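Local structure of 4-hydroxy-tetrahydrodipicolinate synthase (Methylacidiphilum fumariolicum SolV, 6T3T) at residues 209-214 / 238-243; 215-220 / 231-236; 253-258 / 280-285. The protein probably catalyses the condensation of pyruvate with aspartate semialdehyde to 4-hydroxy-tetrahydrodipicolinate, a step of lysine biosynthesis, as a homotetramer. One frame throughout, in Å; residues are numbered along the deposited sequence.

Contact 1. Residues 209-214 / 238-243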
loop_
_atom_site.group_PDB
_atom_site.type_symbol
_atom_site.label_atom_id
_atom_site.label_comp_id
_atom_site.label_asym_id
_atom_site.label_seq_id
_atom_site.Cartn_x
_atom_site.Cartn_y
_atom_site.Cartn_z
ATOM N N ASN A 209 -17.977 16.586 18.293
ATOM C CA ASN A 209 -18.877 17.598 17.742
ATOM C C ASN A 209 -20.325 17.251 18.027
ATOM O O ASN A 209 -21.167 18.138 18.240
ATOM C CB ASN A 209 -18.701 17.702 16.230
ATOM C CG ASN A 209 -17.587 18.614 15.825
ATOM O OD1 ASN A 209 -17.692 19.840 15.940
ATOM N ND2 ASN A 209 -16.494 18.023 15.330
ATOM N N LEU A 210 -20.634 15.960 17.970
ATOM C CA LEU A 210 -21.968 15.429 18.134
ATOM C C LEU A 210 -22.224 14.968 19.552
ATOM O O LEU A 210 -23.275 15.286 20.120
ATOM C CB LEU A 210 -22.181 14.253 17.180
ATOM C CG LEU A 210 -22.283 14.543 15.680
ATOM C CD1 LEU A 210 -22.102 13.233 14.914
ATOM C CD2 LEU A 210 -23.639 15.227 15.305
ATOM N N PHE A 211 -21.256 14.258 20.139
ATOM C CA PHE A 211 -21.403 13.623 21.450
ATOM C C PHE A 211 -20.212 14.013 22.318
ATOM O O PHE A 211 -19.359 13.173 22.640
ATOM C CB PHE A 211 -21.536 12.106 21.311
ATOM C CG PHE A 211 -22.720 11.685 20.491
ATOM C CD1 PHE A 211 -24.000 11.744 21.023
ATOM C CD2 PHE A 211 -22.555 11.255 19.176
ATOM C CE1 PHE A 211 -25.114 11.363 20.268
ATOM C CE2 PHE A 211 -23.669 10.888 18.390
ATOM C CZ PHE A 211 -24.959 10.934 18.954
ATOM N N PRO A 212 -20.131 15.289 22.718
ATOM C CA PRO A 212 -18.981 15.740 23.528
ATOM C C PRO A 212 -18.838 15.022 24.863
ATOM O O PRO A 212 -17.740 14.589 25.211
ATOM C CB PRO A 212 -19.263 17.249 23.719
ATOM C CG PRO A 212 -20.727 17.392 23.531
ATOM C CD PRO A 212 -21.085 16.383 22.453
ATOM N N ARG A 213 -19.910 14.871 25.629
ATOM C CA ARG A 213 -19.761 14.203 26.923
ATOM C C ARG A 213 -19.347 12.745 26.810
ATOM O O ARG A 213 -18.437 12.335 27.551
ATOM C CB ARG A 213 -21.045 14.296 27.743
ATOM C CG ARG A 213 -21.038 15.276 28.873
ATOM C CD ARG A 213 -22.226 15.048 29.802
ATOM N NE ARG A 213 -21.863 15.293 31.177
ATOM C CZ ARG A 213 -22.153 16.423 31.808
ATOM N NH1 ARG A 213 -21.785 16.594 33.056
ATOM N NH2 ARG A 213 -22.818 17.380 31.181
ATOM N N PRO A 214 -19.981 11.902 25.975
ATOM C CA PRO A 214 -19.515 10.505 25.872
ATOM C C PRO A 214 -18.082 10.352 25.363
ATOM O O PRO A 214 -17.347 9.485 25.849
ATOM C CB PRO A 214 -20.549 9.885 24.922
ATOM C CG PRO A 214 -21.773 10.704 25.125
ATOM C CD PRO A 214 -21.215 12.102 25.197
ATOM N N TYR A 238 -18.360 2.893 18.519
ATOM C CA TYR A 238 -17.525 2.495 17.381
ATOM C C TYR A 238 -18.214 2.592 16.019
ATOM O O TYR A 238 -17.581 3.090 15.069
ATOM C CB TYR A 238 -16.960 1.075 17.588
ATOM C CG TYR A 238 -16.092 0.736 16.408
ATOM C CD1 TYR A 238 -14.861 1.364 16.232
ATOM C CD2 TYR A 238 -16.543 -0.104 15.406
ATOM C CE1 TYR A 238 -14.086 1.113 15.128
ATOM C CE2 TYR A 238 -15.770 -0.370 14.294
ATOM C CZ TYR A 238 -14.547 0.242 14.162
ATOM O OH TYR A 238 -13.790 -0.011 13.045
ATOM N N PRO A 239 -19.452 2.119 15.827
ATOM C CA PRO A 239 -20.074 2.279 14.501
ATOM C C PRO A 239 -20.249 3.731 14.089
ATOM O O PRO A 239 -20.101 4.054 12.898
ATOM C CB PRO A 239 -21.415 1.558 14.659
ATOM C CG PRO A 239 -21.099 0.472 15.692
ATOM C CD PRO A 239 -20.254 1.220 16.686
ATOM N N LEU A 240 -20.519 4.626 15.037
ATOM C CA LEU A 240 -20.507 6.050 14.704
ATOM C C LEU A 240 -19.106 6.503 14.285
ATOM O O LEU A 240 -18.949 7.193 13.273
ATOM C CB LEU A 240 -21.030 6.891 15.877
ATOM C CG LEU A 240 -21.026 8.402 15.522
ATOM C CD1 LEU A 240 -22.134 8.763 14.554
ATOM C CD2 LEU A 240 -21.097 9.269 16.764
ATOM N N PHE A 241 -18.071 6.111 15.052
ATOM C CA PHE A 241 -16.698 6.466 14.685
ATOM C C PHE A 241 -16.387 6.072 13.252
ATOM O O PHE A 241 -15.714 6.815 12.522
ATOM C CB PHE A 241 -15.687 5.794 15.603
ATOM C CG PHE A 241 -15.663 6.330 16.999
ATOM C CD1 PHE A 241 -16.280 7.546 17.319
ATOM C CD2 PHE A 241 -15.024 5.615 17.995
ATOM C CE1 PHE A 241 -16.266 8.033 18.632
ATOM C CE2 PHE A 241 -15.004 6.087 19.325
ATOM C CZ PHE A 241 -15.620 7.311 19.641
ATOM N N ARG A 242 -16.826 4.869 12.859
ATOM C CA ARG A 242 -16.643 4.351 11.507
ATOM C C ARG A 242 -17.397 5.190 10.473
ATOM O O ARG A 242 -16.833 5.604 9.451
ATOM C CB ARG A 242 -17.118 2.892 11.501
ATOM C CG ARG A 242 -16.732 1.951 10.396
ATOM C CD ARG A 242 -17.713 0.738 10.496
ATOM N NE ARG A 242 -19.123 1.190 10.487
ATOM C CZ ARG A 242 -20.142 0.604 11.129
ATOM N NH1 ARG A 242 -21.356 1.131 11.047
ATOM N NH2 ARG A 242 -19.958 -0.499 11.855
ATOM N N ASP A 243 -18.682 5.437 10.707
ATOM C CA ASP A 243 -19.482 6.127 9.708
ATOM C C ASP A 243 -19.206 7.628 9.636
ATOM O O ASP A 243 -19.572 8.258 8.640
ATOM C CB ASP A 243 -20.962 5.848 9.957
ATOM C CG ASP A 243 -21.334 4.469 9.510
ATOM O OD1 ASP A 243 -20.523 3.891 8.757
ATOM O OD2 ASP A 243 -22.397 3.949 9.898
#
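Phe211 lays one edge of its ring on a methyl of Leu240: CD2 of Leu240 sits near the ring plane, 3.4 Å from CE2 of Phe211 and equally near its CD2. The contact joins the loop leading into helix 212-223, the last helix of the (beta/alpha)8 TIM barrel, to helix 227-243 of the C-terminal helical region. Leu240 points at the loop from its CB onward, and CG anti to the backbone N (chi1 -180°) carries both methyls farther across. CD1, the other branch, faces CD1 of Leu210 at a looser 4.5 Å. Phe211 is the N-cap residue of helix 212-223, which begins at Pro212. Leu293 and Thr289 of helix 276-295 lie against Phe211 and Leu240, and Leu210 leans on Ala256 and Leu257 of helix 251-259. No hydrogen bond crosses between the two segments; the grip is apolar and mostly buried. Helix 227-243 is kinked at Pro239 and Leu240, whose N atoms make no bond to the preceding turn. The CA of Pro239 rests 3.7 Å above one face of the Arg242 guanidinium. In the plane of that group, Arg242 NH1 gives a salt bridge of 3.2 Å to Asp243 OD2, which it meets 50° out of the carboxylate plane.

Contact 2. Residues 215-220 / 231-236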
loop_
_atom_site.group_PDB
_atom_site.type_symbol
_atom_site.label_atom_id
_atom_site.label_comp_id
_atom_site.label_asym_id
_atom_site.label_seq_id
_atom_site.Cartn_x
_atom_site.Cartn_y
_atom_site.Cartn_z
ATOM N N VAL A 215 -17.681 11.127 24.353
ATOM C CA VAL A 215 -16.323 11.009 23.819
ATOM C C VAL A 215 -15.300 11.413 24.871
ATOM O O VAL A 215 -14.270 10.752 25.044
ATOM C CB VAL A 215 -16.167 11.851 22.538
ATOM C CG1 VAL A 215 -14.708 11.999 22.169
ATOM C CG2 VAL A 215 -16.931 11.206 21.386
ATOM N N SER A 216 -15.535 12.548 25.540
ATOM C CA SER A 216 -14.637 12.980 26.608
ATOM C C SER A 216 -14.666 12.021 27.798
ATOM O O SER A 216 -13.640 11.832 28.466
ATOM C CB SER A 216 -14.993 14.412 27.024
ATOM O OG SER A 216 -16.190 14.438 27.774
ATOM N N ALA A 217 -15.824 11.416 28.093
ATOM C CA ALA A 217 -15.863 10.410 29.153
ATOM C C ALA A 217 -15.021 9.194 28.776
ATOM O O ALA A 217 -14.339 8.610 29.628
ATOM C CB ALA A 217 -17.298 9.980 29.437
ATOM N N LEU A 218 -15.026 8.827 27.496
ATOM C CA LEU A 218 -14.215 7.697 27.056
ATOM C C LEU A 218 -12.762 7.892 27.459
ATOM O O LEU A 218 -12.124 6.980 28.008
ATOM C CB LEU A 218 -14.363 7.501 25.547
ATOM C CG LEU A 218 -13.874 6.188 24.905
ATOM C CD1 LEU A 218 -14.600 5.891 23.597
ATOM C CD2 LEU A 218 -12.410 6.277 24.619
ATOM N N VAL A 219 -12.223 9.086 27.212
ATOM C CA VAL A 219 -10.819 9.334 27.524
ATOM C C VAL A 219 -10.597 9.338 29.038
ATOM O O VAL A 219 -9.647 8.732 29.543
ATOM C CB VAL A 219 -10.349 10.642 26.866
ATOM C CG1 VAL A 219 -8.933 11.017 27.348
ATOM C CG2 VAL A 219 -10.360 10.472 25.361
ATOM N N ARG A 220 -11.467 10.037 29.780
ATOM C CA ARG A 220 -11.339 10.112 31.235
ATOM C C ARG A 220 -11.397 8.724 31.868
ATOM O O ARG A 220 -10.590 8.413 32.743
ATOM C CB ARG A 220 -12.430 11.013 31.826
ATOM C CG ARG A 220 -12.184 12.485 31.616
ATOM C CD ARG A 220 -13.148 13.337 32.437
ATOM N NE ARG A 220 -14.540 13.241 31.982
ATOM C CZ ARG A 220 -15.004 13.763 30.850
ATOM N NH1 ARG A 220 -14.181 14.406 30.024
ATOM N NH2 ARG A 220 -16.290 13.640 30.527
ATOM N N ARG A 231 -13.739 0.588 27.368
ATOM C CA ARG A 231 -13.963 -0.294 26.219
ATOM C C ARG A 231 -15.446 -0.376 25.858
ATOM O O ARG A 231 -15.814 -0.361 24.675
ATOM C CB ARG A 231 -13.419 -1.693 26.525
ATOM C CG ARG A 231 -13.734 -2.722 25.445
ATOM C CD ARG A 231 -12.903 -3.984 25.633
ATOM N NE ARG A 231 -13.254 -4.748 26.832
ATOM C CZ ARG A 231 -12.427 -5.611 27.426
ATOM N NH1 ARG A 231 -11.195 -5.813 26.942
ATOM N NH2 ARG A 231 -12.827 -6.283 28.499
ATOM N N GLN A 232 -16.301 -0.468 26.882
ATOM C CA GLN A 232 -17.748 -0.485 26.713
ATOM C C GLN A 232 -18.233 0.753 25.955
ATOM O O GLN A 232 -19.059 0.648 25.037
ATOM C CB GLN A 232 -18.381 -0.578 28.104
ATOM C CG GLN A 232 -19.784 -1.115 28.177
ATOM C CD GLN A 232 -20.262 -1.305 29.627
ATOM O OE1 GLN A 232 -19.473 -1.291 30.586
ATOM N NE2 GLN A 232 -21.547 -1.463 29.781
ATOM N N LEU A 233 -17.739 1.946 26.343
ATOM C CA LEU A 233 -18.126 3.174 25.651
ATOM C C LEU A 233 -17.589 3.190 24.237
ATOM O O LEU A 233 -18.297 3.587 23.306
ATOM C CB LEU A 233 -17.628 4.427 26.377
ATOM C CG LEU A 233 -18.530 5.266 27.256
ATOM C CD1 LEU A 233 -17.878 6.617 27.580
ATOM C CD2 LEU A 233 -19.900 5.434 26.641
ATOM N N HIS A 234 -16.342 2.745 24.065
ATOM C CA HIS A 234 -15.759 2.609 22.737
ATOM C C HIS A 234 -16.624 1.740 21.835
ATOM O O HIS A 234 -16.912 2.108 20.690
ATOM C CB HIS A 234 -14.362 2.020 22.858
ATOM C CG HIS A 234 -13.800 1.580 21.556
ATOM N ND1 HIS A 234 -13.169 2.448 20.695
ATOM C CD2 HIS A 234 -13.775 0.366 20.959
ATOM C CE1 HIS A 234 -12.787 1.793 19.614
ATOM N NE2 HIS A 234 -13.146 0.528 19.747
ATOM N N GLN A 235 -17.087 0.597 22.342
ATOM C CA GLN A 235 -17.869 -0.293 21.477
ATOM C C GLN A 235 -19.238 0.308 21.186
ATOM O O GLN A 235 -19.773 0.150 20.074
ATOM C CB GLN A 235 -18.019 -1.694 22.114
ATOM C CG GLN A 235 -16.706 -2.508 22.296
ATOM C CD GLN A 235 -16.801 -3.719 23.269
ATOM O OE1 GLN A 235 -17.828 -3.970 23.887
ATOM N NE2 GLN A 235 -15.702 -4.461 23.391
ATOM N N THR A 236 -19.795 1.033 22.157
ATOM C CA THR A 236 -21.050 1.741 21.944
ATOM C C THR A 236 -20.903 2.771 20.836
ATOM O O THR A 236 -21.805 2.930 20.005
ATOM C CB THR A 236 -21.503 2.438 23.230
ATOM O OG1 THR A 236 -21.709 1.473 24.267
ATOM C CG2 THR A 236 -22.798 3.207 22.991
#
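The imidazole of His234 is turned off from segment 215-220, leaving its CB to meet Leu218 CD1 at 3.9 Å, while the other flat group, the Arg220 guanidinium, lies back on its own helix. One face of that guanidinium covers Ser216 O and Ala217 CA near the rim, and at its edge NH2 donates to Ser216 OG over 2.9 Å. Between the helices the packing is carried by leucines. Leu218, with CG anti to the backbone N (chi1 -166°), lays CD1 against the backbone of the other helix, 3.6 Å from His234 CA. Leu233 answers from across with CD1, which presses on the backbone N of Leu218 at 3.6 Å. The same methyl touches Ala217 CB at 3.9 Å. The axes of the two short segments approach to 9.3 Å and run roughly antiparallel, at 149°, the two successive helices forming a helical hairpin. Trp300 near the C-terminus adjoins both Ala217 and Leu233, and Leu293 of helix 276-295 also backs Leu233. Beyond the hairpin, His234 NE2 hydrogen-bonds Ser172 OG of the second subunit. Val215, Ser216 and Val219 turn to the TIM barrel, packing on strands 5-9 and 202-205, so helix 212-223 lies between the barrel wall and helix 227-243.

Contact 3. Residues 253-258 / 280-285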
loop_
_atom_site.group_PDB
_atom_site.type_symbol
_atom_site.label_atom_id
_atom_site.label_comp_id
_atom_site.label_asym_id
_atom_site.label_seq_id
_atom_site.Cartn_x
_atom_site.Cartn_y
_atom_site.Cartn_z
ATOM N N VAL A 253 -19.741 14.372 9.484
ATOM C CA VAL A 253 -20.051 15.052 10.738
ATOM C C VAL A 253 -20.877 16.312 10.482
ATOM O O VAL A 253 -21.798 16.626 11.238
ATOM C CB VAL A 253 -18.784 15.351 11.565
ATOM C CG1 VAL A 253 -17.931 16.494 10.972
ATOM C CG2 VAL A 253 -19.188 15.685 12.984
ATOM N N LYS A 254 -20.609 17.032 9.398
ATOM C CA LYS A 254 -21.448 18.202 9.150
ATOM C C LYS A 254 -22.852 17.774 8.708
ATOM O O LYS A 254 -23.840 18.419 9.069
ATOM C CB LYS A 254 -20.800 19.141 8.120
ATOM C CG LYS A 254 -21.647 20.394 7.837
ATOM C CD LYS A 254 -20.947 21.382 6.920
ATOM C CE LYS A 254 -20.109 22.383 7.689
ATOM N NZ LYS A 254 -19.744 23.503 6.755
ATOM N N THR A 255 -22.954 16.688 7.939
ATOM C CA THR A 255 -24.258 16.122 7.599
ATOM C C THR A 255 -25.028 15.692 8.846
ATOM O O THR A 255 -26.248 15.887 8.937
ATOM C CB THR A 255 -24.082 14.935 6.647
ATOM O OG1 THR A 255 -23.504 15.404 5.420
ATOM C CG2 THR A 255 -25.418 14.298 6.346
ATOM N N ALA A 256 -24.338 15.076 9.806
ATOM C CA ALA A 256 -25.010 14.655 11.031
ATOM C C ALA A 256 -25.530 15.857 11.811
ATOM O O ALA A 256 -26.693 15.886 12.218
ATOM C CB ALA A 256 -24.054 13.821 11.889
ATOM N N LEU A 257 -24.691 16.891 11.984
ATOM C CA LEU A 257 -25.121 18.071 12.732
ATOM C C LEU A 257 -26.281 18.771 12.030
ATOM O O LEU A 257 -27.187 19.299 12.689
ATOM C CB LEU A 257 -23.951 19.036 12.937
ATOM C CG LEU A 257 -22.893 18.587 13.957
ATOM C CD1 LEU A 257 -21.595 19.303 13.696
ATOM C CD2 LEU A 257 -23.365 18.745 15.455
ATOM N N ALA A 258 -26.282 18.780 10.692
ATOM C CA ALA A 258 -27.423 19.376 9.989
ATOM C C ALA A 258 -28.684 18.541 10.170
ATOM O O ALA A 258 -29.794 19.089 10.217
ATOM C CB ALA A 258 -27.119 19.553 8.498
ATOM N N GLU A 280 -27.926 7.310 4.160
ATOM C CA GLU A 280 -28.857 6.463 4.894
ATOM C C GLU A 280 -28.145 5.683 5.984
ATOM O O GLU A 280 -28.665 5.542 7.097
ATOM C CB GLU A 280 -29.562 5.496 3.955
ATOM C CG GLU A 280 -30.439 4.478 4.692
ATOM C CD GLU A 280 -31.681 5.118 5.323
ATOM O OE1 GLU A 280 -31.987 6.289 4.989
ATOM O OE2 GLU A 280 -32.350 4.447 6.147
ATOM N N LYS A 281 -26.980 5.124 5.659
ATOM C CA LYS A 281 -26.183 4.423 6.653
ATOM C C LYS A 281 -25.848 5.345 7.820
ATOM O O LYS A 281 -25.993 4.961 8.984
ATOM C CB LYS A 281 -24.912 3.878 5.999
ATOM C CG LYS A 281 -23.931 3.222 6.944
ATOM C CD LYS A 281 -24.501 1.931 7.490
ATOM C CE LYS A 281 -23.606 1.342 8.574
ATOM N NZ LYS A 281 -24.354 0.301 9.376
ATOM N N LEU A 282 -25.399 6.572 7.518
ATOM C CA LEU A 282 -25.080 7.533 8.570
ATOM C C LEU A 282 -26.313 7.825 9.420
ATOM O O LEU A 282 -26.248 7.842 10.653
ATOM C CB LEU A 282 -24.521 8.835 7.965
ATOM C CG LEU A 282 -24.253 9.894 9.037
ATOM C CD1 LEU A 282 -23.182 9.379 10.037
ATOM C CD2 LEU A 282 -23.874 11.261 8.425
ATOM N N LYS A 283 -27.441 8.091 8.765
ATOM C CA LYS A 283 -28.681 8.381 9.476
ATOM C C LYS A 283 -29.062 7.233 10.408
ATOM O O LYS A 283 -29.381 7.445 11.579
ATOM C CB LYS A 283 -29.786 8.643 8.455
ATOM C CG LYS A 283 -31.145 8.980 9.020
ATOM C CD LYS A 283 -32.072 9.366 7.867
ATOM C CE LYS A 283 -33.409 9.880 8.359
ATOM N NZ LYS A 283 -34.119 10.625 7.261
ATOM N N THR A 284 -29.039 6.000 9.901
ATOM C CA THR A 284 -29.412 4.884 10.756
ATOM C C THR A 284 -28.398 4.693 11.886
ATOM O O THR A 284 -28.796 4.456 13.033
ATOM C CB THR A 284 -29.594 3.603 9.929
ATOM O OG1 THR A 284 -28.365 3.263 9.302
ATOM C CG2 THR A 284 -30.644 3.794 8.848
ATOM N N THR A 285 -27.085 4.805 11.593
ATOM C CA THR A 285 -26.087 4.704 12.662
ATOM C C THR A 285 -26.291 5.796 13.722
ATOM O O THR A 285 -26.172 5.535 14.923
ATOM C CB THR A 285 -24.659 4.810 12.106
ATOM O OG1 THR A 285 -24.339 3.677 11.299
ATOM C CG2 THR A 285 -23.622 4.926 13.258
#
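Leu282 brings a single methyl, CD2, to Thr255 and Ala256, and that methyl carries the contact. This is plain helix packing within the C-terminal helical region that follows the TIM barrel, between helix 251-259 and the long helix 276-295. The Leu282 methyl lies 4.0 Å from Thr255 CG2 and 4.1 Å from the backbone N of Ala256, so it rests on the turn of helix where the two residues join. Ala256 CB, at 4.3 Å from the same CD2, marks the looser side. The torsions put both groups there: the CG of Leu282 stands anti to its N (chi1 177°), and Thr255 carries CG2 in the corresponding place, keeping its methyl, rather than its hydroxyl, for the leucine. The hydroxyl is taken up by its own helix, Thr255 OG1 bonding to Val251 O one turn earlier. Around this first shell, Leu279 and Leu265 touch Thr255, while Leu286 and Leu210 border Ala256. Farther out, helix 251-259 is tied to other parts of the chain through Lys254, whose NZ forms a salt bridge with Glu47 OE2 and also hydrogen-bonds the carbonyl oxygens of Ser12 and Glu266.

Overall arrangement
Contacts 1 and 2 join the same two chain regions, helix 212-223 with the loop before it and helix 227-243, their centres about 9 Å apart; Pro214 O of the first lies 3.4 Å from Leu233 CD1 of the second, so one interface runs continuously through both. Contact 3, its centre about 11 Å from that of contact 1, joins helices 251-259 and 276-295, both of the C-terminal region. It meets contact 1 where Leu210 CD2 packs on Leu257 CD2 at 3.5 Å. Contacts 2 and 3 do not touch, their centres being about 20 Å apart. The side chains of Leu210 and Ala256 are about 10 and 11 Å from that of Thr45, a predicted pyruvate-binding residue, whereas contact 2 is remote from the annotated sites.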